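Local atomic coordinates of HNH endonuclease (Geobacillus virus E2, PDB entry 5H0M), a protein that nicks DNA as a zinc-containing HNH endonuclease of a deep-sea thermophilic bacteriophage. Residues H57-E60 with W61-R65; R48-Q51 with A52-F55; R120-A123 with E124-R128; V91-I94 with T95-V99; K41-D44 with K45-N49. All blocks are in the same frame, centred on the assembly; numbering follows the deposited sequence.

Interaction 1: residues H57-E60 with W61-R65; sequences HSRE and WERTR
Ser58 turns OG between its own backbone N and carbonyl carbon (chi1 73°), and this brings the hydroxyl within reach of the backbone N-H of Trp61. Trp61 N donates to Ser58 OG at 3.0 Å, with an N-H...O angle of 162°. Ser58 OG also lies 3.3 Å from Trp61 CB. Ser58 is thus the N-cap of helix 59-71, and its hydroxyl is also hydrogen-bonded to Phe55 O, at the end of the preceding helix. The first regular helical bond follows at once, from Glu62 N to Ser58 O. Within the same first turn, Glu60 O is gripped twice. Thr64 N and Thr64 OG1 reach Glu60 O at 3.0 and 2.9 Å from opposite faces of its carbonyl plane. On the outer side, Arg59 NE donates to Glu60 OE2 at 3.1 Å in a salt bridge. The oxygen lies in the guanidinium plane but is met from above the carboxylate plane. Arg63 runs alongside Arg59, and its guanidinium has Glu60 CA over one face. Arg63 NH2 is 4.5 Å from Arg59 NE, and Glu60 probably offsets part of this like charge. The indole of Trp61 leads inward, where it meets the rings of Phe55 and His93.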
loop_
_atom_site.group_PDB
_atom_site.type_symbol
_atom_site.label_atom_id
_atom_site.label_comp_id
_atom_site.label_asym_id
_atom_site.label_seq_id
_atom_site.Cartn_x
_atom_site.Cartn_y
_atom_site.Cartn_z
ATOM N N HIS A 57 5.439 2.442 -11.094
ATOM C CA HIS A 57 5.279 2.768 -12.513
ATOM C C HIS A 57 4.811 1.595 -13.346
ATOM O O HIS A 57 4.535 1.767 -14.531
ATOM C CB HIS A 57 6.613 3.219 -13.098
ATOM C CG HIS A 57 7.109 4.503 -12.536
ATOM N ND1 HIS A 57 6.703 5.733 -13.009
ATOM C CD2 HIS A 57 7.964 4.751 -11.516
ATOM C CE1 HIS A 57 7.311 6.683 -12.322
ATOM N NE2 HIS A 57 8.083 6.114 -11.415
ATOM N N SER A 58 4.732 0.409 -12.754
ATOM C CA SER A 58 4.525 -0.808 -13.514
ATOM C C SER A 58 3.096 -0.967 -13.993
ATOM O O SER A 58 2.147 -0.527 -13.340
ATOM C CB SER A 58 4.935 -2.047 -12.711
ATOM O OG SER A 58 3.992 -2.328 -11.681
ATOM N N ARG A 59 2.951 -1.655 -15.123
ATOM C CA ARG A 59 1.639 -2.011 -15.650
ATOM C C ARG A 59 0.846 -2.857 -14.640
ATOM O O ARG A 59 -0.355 -2.686 -14.503
ATOM C CB ARG A 59 1.773 -2.762 -17.001
ATOM C CG ARG A 59 2.529 -4.094 -16.940
ATOM C CD ARG A 59 2.728 -4.770 -18.298
ATOM N NE ARG A 59 3.396 -6.065 -18.134
ATOM C CZ ARG A 59 3.986 -6.764 -19.106
ATOM N NH1 ARG A 59 4.017 -6.315 -20.355
ATOM N NH2 ARG A 59 4.563 -7.928 -18.820
ATOM N N GLU A 60 1.534 -3.744 -13.931
ATOM C CA GLU A 60 0.874 -4.655 -12.997
ATOM C C GLU A 60 0.299 -3.862 -11.824
ATOM O O GLU A 60 -0.837 -4.086 -11.426
ATOM C CB GLU A 60 1.844 -5.725 -12.504
ATOM C CG GLU A 60 2.309 -6.697 -13.589
ATOM C CD GLU A 60 3.556 -6.254 -14.351
ATOM O OE1 GLU A 60 4.101 -5.161 -14.113
ATOM O OE2 GLU A 60 4.003 -7.035 -15.217
ATOM N N TRP A 61 1.069 -2.915 -11.290
ATOM C CA TRP A 61 0.543 -2.061 -10.225
ATOM C C TRP A 61 -0.614 -1.225 -10.731
ATOM O O TRP A 61 -1.630 -1.098 -10.050
ATOM C CB TRP A 61 1.625 -1.169 -9.625
ATOM C CG TRP A 61 1.079 -0.180 -8.630
ATOM C CD1 TRP A 61 1.105 1.163 -8.738
ATOM C CD2 TRP A 61 0.386 -0.468 -7.401
ATOM N NE1 TRP A 61 0.479 1.750 -7.665
ATOM C CE2 TRP A 61 0.052 0.767 -6.817
ATOM C CE3 TRP A 61 0.031 -1.641 -6.738
ATOM C CZ2 TRP A 61 -0.622 0.860 -5.616
ATOM C CZ3 TRP A 61 -0.632 -1.548 -5.542
ATOM C CH2 TRP A 61 -0.950 -0.304 -4.993
ATOM N N GLU A 62 -0.474 -0.630 -11.918
ATOM C CA GLU A 62 -1.528 0.274 -12.388
ATOM C C GLU A 62 -2.869 -0.469 -12.452
ATOM O O GLU A 62 -3.909 0.042 -12.015
ATOM C CB GLU A 62 -1.163 0.847 -13.759
ATOM C CG GLU A 62 -2.097 1.966 -14.216
ATOM C CD GLU A 62 -1.635 2.723 -15.460
ATOM O OE1 GLU A 62 -0.466 2.611 -15.894
ATOM O OE2 GLU A 62 -2.479 3.440 -16.019
ATOM N N ARG A 63 -2.832 -1.695 -12.967
ATOM C CA ARG A 63 -4.014 -2.514 -13.111
ATOM C C ARG A 63 -4.548 -2.986 -11.754
ATOM O O ARG A 63 -5.741 -2.972 -11.504
ATOM C CB ARG A 63 -3.647 -3.707 -13.981
ATOM C CG ARG A 63 -4.726 -4.705 -14.311
ATOM C CD ARG A 63 -4.039 -6.020 -14.649
ATOM N NE ARG A 63 -2.836 -5.835 -15.482
ATOM C CZ ARG A 63 -1.752 -6.616 -15.446
ATOM N NH1 ARG A 63 -1.695 -7.640 -14.609
ATOM N NH2 ARG A 63 -0.711 -6.369 -16.247
ATOM N N THR A 64 -3.659 -3.414 -10.868
ATOM C CA THR A 64 -4.069 -3.972 -9.596
ATOM C C THR A 64 -4.658 -2.888 -8.694
ATOM O O THR A 64 -5.649 -3.111 -8.020
ATOM C CB THR A 64 -2.900 -4.680 -8.922
ATOM O OG1 THR A 64 -2.470 -5.780 -9.747
ATOM C CG2 THR A 64 -3.301 -5.211 -7.539
ATOM N N ARG A 65 -4.050 -1.715 -8.699
ATOM C CA ARG A 65 -4.591 -0.563 -7.991
ATOM C C ARG A 65 -6.055 -0.334 -8.369
ATOM O O ARG A 65 -6.915 -0.129 -7.510
ATOM C CB ARG A 65 -3.753 0.684 -8.289
ATOM C CG ARG A 65 -4.267 1.965 -7.668
ATOM C CD ARG A 65 -3.453 3.175 -8.109
ATOM N NE ARG A 65 -4.144 4.395 -7.718
ATOM C CZ ARG A 65 -5.150 4.948 -8.377
ATOM N NH1 ARG A 65 -5.574 4.432 -9.518
ATOM N NH2 ARG A 65 -5.739 6.049 -7.895
#

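Interaction 2: residues R48-Q51 with A52-F55; sequences RNQQ and ARAF
Ala52 packs its CB against Arg48 O at 3.5 Å, on the buried side of this helical turn. Ala52 N donates to Arg48 O at 3.0 Å. The methyl group touches Leu98 from the long loop after strand 90-93. Phe55 lies on this side too. Its CG is anti to the backbone N (chi1 176°), and the ring leads away from the turn to meet Leu97. These contacts belong to the last two turns of helix 41-55, whose inner face packs on the HNH region. Phe55 N still donates to Gln51 O, at 3.0 Å with a bent N-H...O angle of 140°. The other side faces solvent and is looser. Here Gln50, folded back at chi2, crosses the extended Arg53 chain. Gln50 OE1 stands 3.5 Å from Arg53 NE, with the amide and guanidinium planes 36° apart. A water joins the pair. The water oxygen accepts from Arg53 NE at 3.0 Å, in the guanidinium plane at its edge, and donates only weakly to Gln50 OE1. The aliphatic part of Arg53 lies over Asn49 O, with Arg53 CG 3.3 Å from Asn49 O.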
loop_
_atom_site.group_PDB
_atom_site.type_symbol
_atom_site.label_atom_id
_atom_site.label_comp_id
_atom_site.label_asym_id
_atom_site.label_seq_id
_atom_site.Cartn_x
_atom_site.Cartn_y
_atom_site.Cartn_z
ATOM N N ARG A 48 16.764 -2.625 -3.534
ATOM C CA ARG A 48 15.376 -2.788 -3.036
ATOM C C ARG A 48 14.580 -1.520 -3.263
ATOM O O ARG A 48 13.428 -1.557 -3.688
ATOM C CB ARG A 48 15.345 -3.059 -1.532
ATOM C CG ARG A 48 15.563 -4.490 -1.105
ATOM C CD ARG A 48 14.931 -4.726 0.267
ATOM N NE ARG A 48 15.538 -3.930 1.337
ATOM C CZ ARG A 48 16.738 -4.159 1.873
ATOM N NH1 ARG A 48 17.512 -5.158 1.438
ATOM N NH2 ARG A 48 17.180 -3.373 2.847
ATOM N N ASN A 49 15.197 -0.386 -2.964
ATOM C CA ASN A 49 14.524 0.886 -3.129
ATOM C C ASN A 49 14.297 1.240 -4.598
ATOM O O ASN A 49 13.241 1.735 -4.972
ATOM C CB ASN A 49 15.248 1.973 -2.360
ATOM C CG ASN A 49 14.885 1.946 -0.892
ATOM O OD1 ASN A 49 13.818 2.429 -0.506
ATOM N ND2 ASN A 49 15.734 1.332 -0.067
ATOM N N GLN A 50 15.260 0.916 -5.448
ATOM C CA GLN A 50 15.061 1.128 -6.875
ATOM C C GLN A 50 13.936 0.262 -7.440
ATOM O O GLN A 50 13.147 0.712 -8.288
ATOM C CB GLN A 50 16.371 0.877 -7.620
ATOM C CG GLN A 50 17.423 1.956 -7.366
ATOM C CD GLN A 50 16.996 3.317 -7.873
ATOM O OE1 GLN A 50 16.780 4.245 -7.092
ATOM N NE2 GLN A 50 16.841 3.435 -9.184
ATOM N N GLN A 51 13.869 -0.978 -6.969
ATOM C CA GLN A 51 12.835 -1.927 -7.366
ATOM C C GLN A 51 11.452 -1.418 -6.928
ATOM O O GLN A 51 10.489 -1.489 -7.691
ATOM C CB GLN A 51 13.143 -3.288 -6.751
ATOM C CG GLN A 51 12.217 -4.426 -7.102
ATOM C CD GLN A 51 12.617 -5.711 -6.378
ATOM O OE1 GLN A 51 12.671 -5.752 -5.143
ATOM N NE2 GLN A 51 12.897 -6.760 -7.141
ATOM N N ALA A 52 11.372 -0.899 -5.713
ATOM C CA ALA A 52 10.109 -0.372 -5.201
ATOM C C ALA A 52 9.672 0.860 -5.981
ATOM O O ALA A 52 8.502 0.993 -6.350
ATOM C CB ALA A 52 10.213 -0.090 -3.711
ATOM N N ARG A 53 10.604 1.763 -6.281
ATOM C CA ARG A 53 10.284 2.928 -7.091
ATOM C C ARG A 53 9.699 2.522 -8.432
ATOM O O ARG A 53 8.668 3.050 -8.856
ATOM C CB ARG A 53 11.521 3.783 -7.346
ATOM C CG ARG A 53 12.057 4.536 -6.155
ATOM C CD ARG A 53 13.349 5.190 -6.593
ATOM N NE ARG A 53 14.068 5.870 -5.532
ATOM C CZ ARG A 53 14.050 7.189 -5.331
ATOM N NH1 ARG A 53 13.297 7.977 -6.090
ATOM N NH2 ARG A 53 14.775 7.705 -4.361
ATOM N N ALA A 54 10.344 1.561 -9.088
ATOM C CA ALA A 54 9.921 1.094 -10.399
ATOM C C ALA A 54 8.559 0.426 -10.347
ATOM O O ALA A 54 7.765 0.525 -11.288
ATOM C CB ALA A 54 10.949 0.141 -10.992
ATOM N N PHE A 55 8.272 -0.237 -9.233
ATOM C CA PHE A 55 7.007 -0.948 -9.086
ATOM C C PHE A 55 5.794 -0.039 -9.292
ATOM O O PHE A 55 4.818 -0.404 -9.951
ATOM C CB PHE A 55 6.935 -1.625 -7.722
ATOM C CG PHE A 55 5.625 -2.299 -7.450
ATOM C CD1 PHE A 55 5.334 -3.512 -8.043
ATOM C CD2 PHE A 55 4.678 -1.699 -6.635
ATOM C CE1 PHE A 55 4.122 -4.144 -7.816
ATOM C CE2 PHE A 55 3.463 -2.325 -6.405
ATOM C CZ PHE A 55 3.188 -3.537 -6.988
HETATM O O HOH W 1 16.198 4.845 -3.722
#

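Interaction 3: residues R120-A123 with E124-R128; sequences RKTA and EDKRR
Lys121 and Asp125 form the salt bridge of this contact, with Lys121 NZ 2.7 Å from Asp125 OD2. The ammonium uses the syn lone pair of that oxygen. Lys121 is extended to CE and bends at chi4 (-65°), which turns NZ back toward the carboxylate one turn further on. The ammonium has several partners, since it also pairs with Asp92 and donates to His93 O and Ile94 O. The helix is thereby tied to the end of strand 90-93. A second pair of opposite charges is looser. Arg120 and Glu124 run abreast, but Arg120 NE stays 4.2 Å from Glu124 OE2. The oxygen stands off the guanidinium plane, where none of its N-H groups is aimed. The carboxylate lies against the aliphatic part of Arg120, with Glu124 OE2 3.3 Å from Arg120 CG. Arg120 instead makes a salt bridge to Glu82. Both pairs sit on helix 115-129, whose N-terminal turn carries Cys117 of the four-cysteine zinc site. The nearest atom of the Arg120 side chain is about 5 Å from the zinc ion. The aliphatic contact is Thr122 CG2 alongside Lys126 CE at 4.1 Å. Backbone bonds are regular at first: Glu124 N donates to Arg120 O at 3.0 Å. Arg127 N to Ala123 O is weak at 3.3 Å. The Arg127 guanidinium has Ala123 O over one face.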
loop_
_atom_site.group_PDB
_atom_site.type_symbol
_atom_site.label_atom_id
_atom_site.label_comp_id
_atom_site.label_asym_id
_atom_site.label_seq_id
_atom_site.Cartn_x
_atom_site.Cartn_y
_atom_site.Cartn_z
ATOM N N ARG A 120 -2.815 7.843 9.512
ATOM C CA ARG A 120 -2.891 7.051 10.732
ATOM C C ARG A 120 -2.114 5.756 10.568
ATOM O O ARG A 120 -1.363 5.360 11.455
ATOM C CB ARG A 120 -4.353 6.759 11.105
ATOM C CG ARG A 120 -4.521 5.774 12.238
ATOM C CD ARG A 120 -5.944 5.650 12.729
ATOM N NE ARG A 120 -6.879 5.241 11.681
ATOM C CZ ARG A 120 -8.175 5.008 11.876
ATOM N NH1 ARG A 120 -8.715 5.140 13.087
ATOM N NH2 ARG A 120 -8.945 4.634 10.859
ATOM N N LYS A 121 -2.321 5.088 9.438
ATOM C CA LYS A 121 -1.660 3.807 9.178
ATOM C C LYS A 121 -0.155 3.983 9.112
ATOM O O LYS A 121 0.599 3.111 9.558
ATOM C CB LYS A 121 -2.158 3.162 7.893
ATOM C CG LYS A 121 -1.474 1.826 7.585
ATOM C CD LYS A 121 -2.161 1.068 6.480
ATOM C CE LYS A 121 -1.433 -0.250 6.244
ATOM N NZ LYS A 121 -0.043 -0.096 5.739
ATOM N N THR A 122 0.306 5.104 8.568
ATOM C CA THR A 122 1.749 5.369 8.505
ATOM C C THR A 122 2.351 5.400 9.906
ATOM O O THR A 122 3.406 4.818 10.150
ATOM C CB THR A 122 2.033 6.670 7.749
ATOM O OG1 THR A 122 1.622 6.506 6.390
ATOM C CG2 THR A 122 3.517 7.037 7.800
ATOM N N ALA A 123 1.669 6.046 10.843
ATOM C CA ALA A 123 2.150 6.099 12.223
ATOM C C ALA A 123 2.139 4.733 12.889
ATOM O O ALA A 123 3.084 4.327 13.579
ATOM C CB ALA A 123 1.319 7.085 13.016
ATOM N N GLU A 124 1.060 4.000 12.670
ATOM C CA GLU A 124 0.949 2.634 13.177
ATOM C C GLU A 124 2.079 1.763 12.658
ATOM O O GLU A 124 2.641 0.931 13.393
ATOM C CB GLU A 124 -0.396 2.033 12.735
ATOM C CG GLU A 124 -1.574 2.728 13.381
ATOM C CD GLU A 124 -2.919 2.290 12.842
ATOM O OE1 GLU A 124 -2.954 1.477 11.906
ATOM O OE2 GLU A 124 -3.937 2.783 13.388
ATOM N N ASP A 125 2.411 1.924 11.383
ATOM C CA ASP A 125 3.438 1.098 10.774
ATOM C C ASP A 125 4.831 1.436 11.283
ATOM O O ASP A 125 5.700 0.563 11.328
ATOM C CB ASP A 125 3.369 1.175 9.245
ATOM C CG ASP A 125 2.200 0.388 8.670
ATOM O OD1 ASP A 125 1.543 -0.394 9.400
ATOM O OD2 ASP A 125 1.938 0.565 7.474
ATOM N N LYS A 126 5.049 2.686 11.675
ATOM C CA LYS A 126 6.330 3.050 12.304
ATOM C C LYS A 126 6.518 2.318 13.622
ATOM O O LYS A 126 7.634 1.934 13.960
ATOM C CB LYS A 126 6.433 4.559 12.498
ATOM C CG LYS A 126 6.622 5.293 11.183
ATOM C CD LYS A 126 6.700 6.797 11.351
ATOM C CE LYS A 126 6.938 7.459 9.999
ATOM N NZ LYS A 126 6.473 8.872 9.967
ATOM N N ARG A 127 5.428 2.078 14.346
ATOM C CA ARG A 127 5.529 1.296 15.588
ATOM C C ARG A 127 5.879 -0.169 15.300
ATOM O O ARG A 127 6.515 -0.832 16.119
ATOM C CB ARG A 127 4.252 1.397 16.412
ATOM C CG ARG A 127 4.018 2.793 17.008
ATOM C CD ARG A 127 2.860 2.857 17.996
ATOM N NE ARG A 127 1.511 2.726 17.416
ATOM C CZ ARG A 127 0.719 3.719 17.027
ATOM N NH1 ARG A 127 1.111 4.994 17.074
ATOM N NH2 ARG A 127 -0.479 3.436 16.566
ATOM N N ARG A 128 5.447 -0.680 14.151
ATOM C CA ARG A 128 5.707 -2.069 13.785
ATOM C C ARG A 128 7.073 -2.303 13.151
ATOM O O ARG A 128 7.719 -3.336 13.405
ATOM C CB ARG A 128 4.629 -2.530 12.804
ATOM C CG ARG A 128 3.245 -2.665 13.403
ATOM C CD ARG A 128 2.169 -2.705 12.329
ATOM N NE ARG A 128 0.832 -3.075 12.804
ATOM C CZ ARG A 128 0.006 -2.327 13.509
ATOM N NH1 ARG A 128 0.370 -1.123 13.933
ATOM N NH2 ARG A 128 -1.202 -2.813 13.819
#

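Interaction 4: residues V91-I94 with T95-V99; sequences VDHI and TPLLV
His93 and Thr95 meet through His93 CB and Thr95 O, 3.3 Å apart. The chain turns sharply here, and His93 CB also lies 4.0 Å from Pro96 CA. His93 CG stands beside its backbone N and opposite the carbonyl carbon (chi1 -69°), which holds the imidazole beside Leu97. Leu97 CB sits over the centre of the imidazole face as a CH-pi contact, 4.3 Å from the centroid and 9° off the ring normal. Leu97 CD1 adds a touch at His93 NE2, 4.1 Å away. The ring is fixed further by a hydrogen bond from His93 NE2 to Arg104 O. The segment lies where strand 90-93 of the two-stranded HNH hairpin gives way to the long loop before strand 110-113. Asp92-His93 at the end of this strand fits the first histidine of the HNH motif, which in relatives acts as general base; His93 probably has that place here. At the bend, Ile94 O lies 3.4 Å from Pro96 CD, and the Ile94 side chain touches Asn109. Thr95 N donates to Asn109 OD1 across the hairpin.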
loop_
_atom_site.group_PDB
_atom_site.type_symbol
_atom_site.label_atom_id
_atom_site.label_comp_id
_atom_site.label_asym_id
_atom_site.label_seq_id
_atom_site.Cartn_x
_atom_site.Cartn_y
_atom_site.Cartn_z
ATOM N N VAL A 91 -4.339 3.581 -2.682
ATOM C CA VAL A 91 -4.325 2.163 -2.342
ATOM C C VAL A 91 -2.998 1.885 -1.654
ATOM O O VAL A 91 -1.938 2.175 -2.230
ATOM C CB VAL A 91 -4.472 1.271 -3.582
ATOM C CG1 VAL A 91 -4.357 -0.198 -3.234
ATOM C CG2 VAL A 91 -5.814 1.518 -4.244
ATOM N N ASP A 92 -3.066 1.329 -0.445
ATOM C CA ASP A 92 -1.867 1.075 0.379
ATOM C C ASP A 92 -1.670 -0.417 0.638
ATOM O O ASP A 92 -2.634 -1.171 0.817
ATOM C CB ASP A 92 -1.963 1.809 1.721
ATOM C CG ASP A 92 -0.612 1.928 2.452
ATOM O OD1 ASP A 92 0.468 1.875 1.804
ATOM O OD2 ASP A 92 -0.630 2.100 3.685
ATOM N N HIS A 93 -0.400 -0.809 0.677
ATOM C CA HIS A 93 0.011 -2.143 1.108
ATOM C C HIS A 93 -0.139 -2.287 2.604
ATOM O O HIS A 93 0.352 -1.438 3.359
ATOM C CB HIS A 93 1.461 -2.393 0.711
ATOM C CG HIS A 93 1.658 -2.528 -0.766
ATOM N ND1 HIS A 93 1.757 -1.443 -1.599
ATOM C CD2 HIS A 93 1.738 -3.623 -1.557
ATOM C CE1 HIS A 93 1.904 -1.860 -2.846
ATOM N NE2 HIS A 93 1.881 -3.178 -2.848
ATOM N N ILE A 94 -0.776 -3.362 3.040
ATOM C CA ILE A 94 -0.956 -3.587 4.489
ATOM C C ILE A 94 0.398 -3.897 5.119
ATOM O O ILE A 94 0.875 -3.157 5.986
ATOM C CB ILE A 94 -1.975 -4.686 4.780
ATOM C CG1 ILE A 94 -3.351 -4.328 4.229
ATOM C CG2 ILE A 94 -1.995 -4.967 6.280
ATOM C CD1 ILE A 94 -4.389 -5.412 4.399
ATOM N N THR A 95 1.036 -4.969 4.659
ATOM C CA THR A 95 2.468 -5.172 4.882
ATOM C C THR A 95 3.179 -4.320 3.841
ATOM O O THR A 95 2.986 -4.532 2.642
ATOM C CB THR A 95 2.855 -6.634 4.710
ATOM O OG1 THR A 95 2.096 -7.438 5.624
ATOM C CG2 THR A 95 4.338 -6.841 4.969
ATOM N N PRO A 96 3.966 -3.339 4.279
ATOM C CA PRO A 96 4.528 -2.403 3.304
ATOM C C PRO A 96 5.346 -3.079 2.212
ATOM O O PRO A 96 5.959 -4.129 2.417
ATOM C CB PRO A 96 5.410 -1.492 4.159
ATOM C CG PRO A 96 4.773 -1.526 5.508
ATOM C CD PRO A 96 4.259 -2.928 5.668
ATOM N N LEU A 97 5.355 -2.453 1.039
ATOM C CA LEU A 97 6.095 -2.954 -0.092
ATOM C C LEU A 97 7.561 -3.234 0.219
ATOM O O LEU A 97 8.102 -4.256 -0.205
ATOM C CB LEU A 97 5.986 -1.940 -1.238
ATOM C CG LEU A 97 6.646 -2.326 -2.548
ATOM C CD1 LEU A 97 5.966 -3.534 -3.163
ATOM C CD2 LEU A 97 6.604 -1.131 -3.497
ATOM N N LEU A 98 8.188 -2.331 0.960
ATOM C CA LEU A 98 9.607 -2.447 1.289
ATOM C C LEU A 98 9.869 -3.457 2.393
ATOM O O LEU A 98 11.018 -3.810 2.648
ATOM C CB LEU A 98 10.166 -1.068 1.650
ATOM C CG LEU A 98 10.385 -0.117 0.464
ATOM C CD1 LEU A 98 10.555 1.320 0.938
ATOM C CD2 LEU A 98 11.588 -0.579 -0.340
ATOM N N VAL A 99 8.806 -3.902 3.058
ATOM C CA VAL A 99 8.914 -4.934 4.098
ATOM C C VAL A 99 8.784 -6.342 3.510
ATOM O O VAL A 99 9.490 -7.267 3.925
ATOM C CB VAL A 99 7.874 -4.685 5.211
ATOM C CG1 VAL A 99 7.772 -5.868 6.172
ATOM C CG2 VAL A 99 8.218 -3.418 5.965
#

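Interaction 5: residues K41-D44 with K45-N49; sequences KEYD and KHKRN
The backbone is regular alpha-helix, with Lys45, His46, Lys47 and Arg48 N donating in turn to Lys41, Glu42, Tyr43 and Asp44 O. These are the first turns of helix 41-55, and they project into solvent far from the zinc site. Tyr43 and Lys47 make the main side-chain contact. Lys47 folds at chi2 and chi3 (-52° and -72°), which lays its methylenes over one face of the phenol ring. Lys47 CG forms a CH-pi contact 3.8 Å from the Tyr43 ring centroid, 22° off the normal and offset toward the rim. Lys47 CD lies 3.6 Å from Tyr43 OH. Glu42 and Lys45 run side by side, and their salt bridge, Glu42 OE2 to Lys45 NZ, is long at 3.6 Å. Asp44 OD1 is hydrogen-bonded to Asn39, before the helix. Arg48 curls back so that Lys45 CA lies over one face of its guanidinium. Lys45 O accepts twice, from Asn49 N and, from the opposite face of its plane, from Asn49 ND2 at 2.8 Å.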
loop_
_atom_site.group_PDB
_atom_site.type_symbol
_atom_site.label_atom_id
_atom_site.label_comp_id
_atom_site.label_asym_id
_atom_site.label_seq_id
_atom_site.Cartn_x
_atom_site.Cartn_y
_atom_site.Cartn_z
ATOM N N LYS A 41 25.682 -4.426 1.994
ATOM C CA LYS A 41 24.366 -4.219 2.575
ATOM C C LYS A 41 23.682 -2.969 2.044
ATOM O O LYS A 41 22.487 -2.984 1.748
ATOM C CB LYS A 41 24.527 -4.111 4.084
ATOM C CG LYS A 41 23.242 -3.943 4.867
ATOM C CD LYS A 41 23.538 -4.084 6.349
ATOM C CE LYS A 41 24.036 -5.481 6.685
ATOM N NZ LYS A 41 23.658 -5.778 8.082
ATOM N N GLU A 42 24.436 -1.888 1.918
ATOM C CA GLU A 42 23.865 -0.631 1.469
ATOM C C GLU A 42 23.466 -0.726 -0.000
ATOM O O GLU A 42 22.519 -0.061 -0.425
ATOM C CB GLU A 42 24.848 0.523 1.678
ATOM C CG GLU A 42 24.172 1.857 1.953
ATOM C CD GLU A 42 23.419 1.886 3.276
ATOM O OE1 GLU A 42 23.804 1.149 4.212
ATOM O OE2 GLU A 42 22.438 2.656 3.383
ATOM N N TYR A 43 24.185 -1.546 -0.762
ATOM C CA TYR A 43 23.850 -1.787 -2.163
ATOM C C TYR A 43 22.542 -2.574 -2.261
ATOM O O TYR A 43 21.675 -2.246 -3.072
ATOM C CB TYR A 43 24.970 -2.536 -2.876
ATOM C CG TYR A 43 24.653 -2.903 -4.303
ATOM C CD1 TYR A 43 24.769 -1.970 -5.323
ATOM C CD2 TYR A 43 24.233 -4.184 -4.631
ATOM C CE1 TYR A 43 24.480 -2.308 -6.637
ATOM C CE2 TYR A 43 23.949 -4.535 -5.939
ATOM C CZ TYR A 43 24.074 -3.592 -6.940
ATOM O OH TYR A 43 23.787 -3.945 -8.241
ATOM N N ASP A 44 22.393 -3.602 -1.430
ATOM C CA ASP A 44 21.135 -4.349 -1.392
ATOM C C ASP A 44 19.954 -3.440 -1.085
ATOM O O ASP A 44 18.903 -3.563 -1.709
ATOM C CB ASP A 44 21.215 -5.478 -0.362
ATOM C CG ASP A 44 22.143 -6.599 -0.800
ATOM O OD1 ASP A 44 22.231 -6.868 -2.017
ATOM O OD2 ASP A 44 22.783 -7.221 0.074
ATOM N N LYS A 45 20.132 -2.530 -0.135
ATOM C CA LYS A 45 19.118 -1.542 0.220
ATOM C C LYS A 45 18.788 -0.633 -0.966
ATOM O O LYS A 45 17.629 -0.333 -1.228
ATOM C CB LYS A 45 19.607 -0.714 1.401
ATOM C CG LYS A 45 18.634 0.339 1.902
ATOM C CD LYS A 45 19.178 1.075 3.122
ATOM C CE LYS A 45 19.473 0.137 4.286
ATOM N NZ LYS A 45 20.091 0.847 5.440
ATOM N N HIS A 46 19.825 -0.193 -1.671
ATOM C CA HIS A 46 19.661 0.603 -2.879
ATOM C C HIS A 46 18.832 -0.115 -3.934
ATOM O O HIS A 46 17.903 0.462 -4.512
ATOM C CB HIS A 46 21.052 0.946 -3.441
ATOM C CG HIS A 46 21.024 1.619 -4.778
ATOM N ND1 HIS A 46 20.691 2.943 -4.932
ATOM C CD2 HIS A 46 21.299 1.150 -6.017
ATOM C CE1 HIS A 46 20.766 3.267 -6.212
ATOM N NE2 HIS A 46 21.122 2.193 -6.892
ATOM N N LYS A 47 19.167 -1.372 -4.190
ATOM C CA LYS A 47 18.475 -2.149 -5.209
ATOM C C LYS A 47 17.017 -2.375 -4.811
ATOM O O LYS A 47 16.144 -2.302 -5.655
ATOM C CB LYS A 47 19.176 -3.484 -5.482
ATOM C CG LYS A 47 20.591 -3.352 -6.040
ATOM C CD LYS A 47 20.703 -2.443 -7.261
ATOM C CE LYS A 47 20.104 -3.102 -8.489
ATOM N NZ LYS A 47 20.137 -2.192 -9.664
ATOM N N ARG A 48 16.764 -2.625 -3.534
ATOM C CA ARG A 48 15.376 -2.788 -3.036
ATOM C C ARG A 48 14.580 -1.520 -3.263
ATOM O O ARG A 48 13.428 -1.557 -3.688
ATOM C CB ARG A 48 15.345 -3.059 -1.532
ATOM C CG ARG A 48 15.563 -4.490 -1.105
ATOM C CD ARG A 48 14.931 -4.726 0.267
ATOM N NE ARG A 48 15.538 -3.930 1.337
ATOM C CZ ARG A 48 16.738 -4.159 1.873
ATOM N NH1 ARG A 48 17.512 -5.158 1.438
ATOM N NH2 ARG A 48 17.180 -3.373 2.847
ATOM N N ASN A 49 15.197 -0.386 -2.964
ATOM C CA ASN A 49 14.524 0.886 -3.129
ATOM C C ASN A 49 14.297 1.240 -4.598
ATOM O O ASN A 49 13.241 1.735 -4.972
ATOM C CB ASN A 49 15.248 1.973 -2.360
ATOM C CG ASN A 49 14.885 1.946 -0.892
ATOM O OD1 ASN A 49 13.818 2.429 -0.506
ATOM N ND2 ASN A 49 15.734 1.332 -0.067
#

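Interaction 4 lies nearest the centre of the chain, and all four others touch it, interaction 5 through Arg48 and Asn49 against Leu98. Interactions 2 and 4 are partly buried. Interactions 1, 3 and 5 are surface contacts, though interaction 1 sends the buried Trp61 inward. Interactions 1 and 2 meet interaction 4 by nonpolar packing. Interaction 3 meets it mainly by polar contacts, a salt bridge and hydrogen bonds to backbone carbonyls, with some packing at Pro96. Interactions 2 and 5 share helix 41-55, whose chemistry changes from salt bridge and CH-pi at the exposed start to alanine and aromatic packing near 55. Interactions 1 and 3, both rich in charge, lie on opposite sides of the chain's centre.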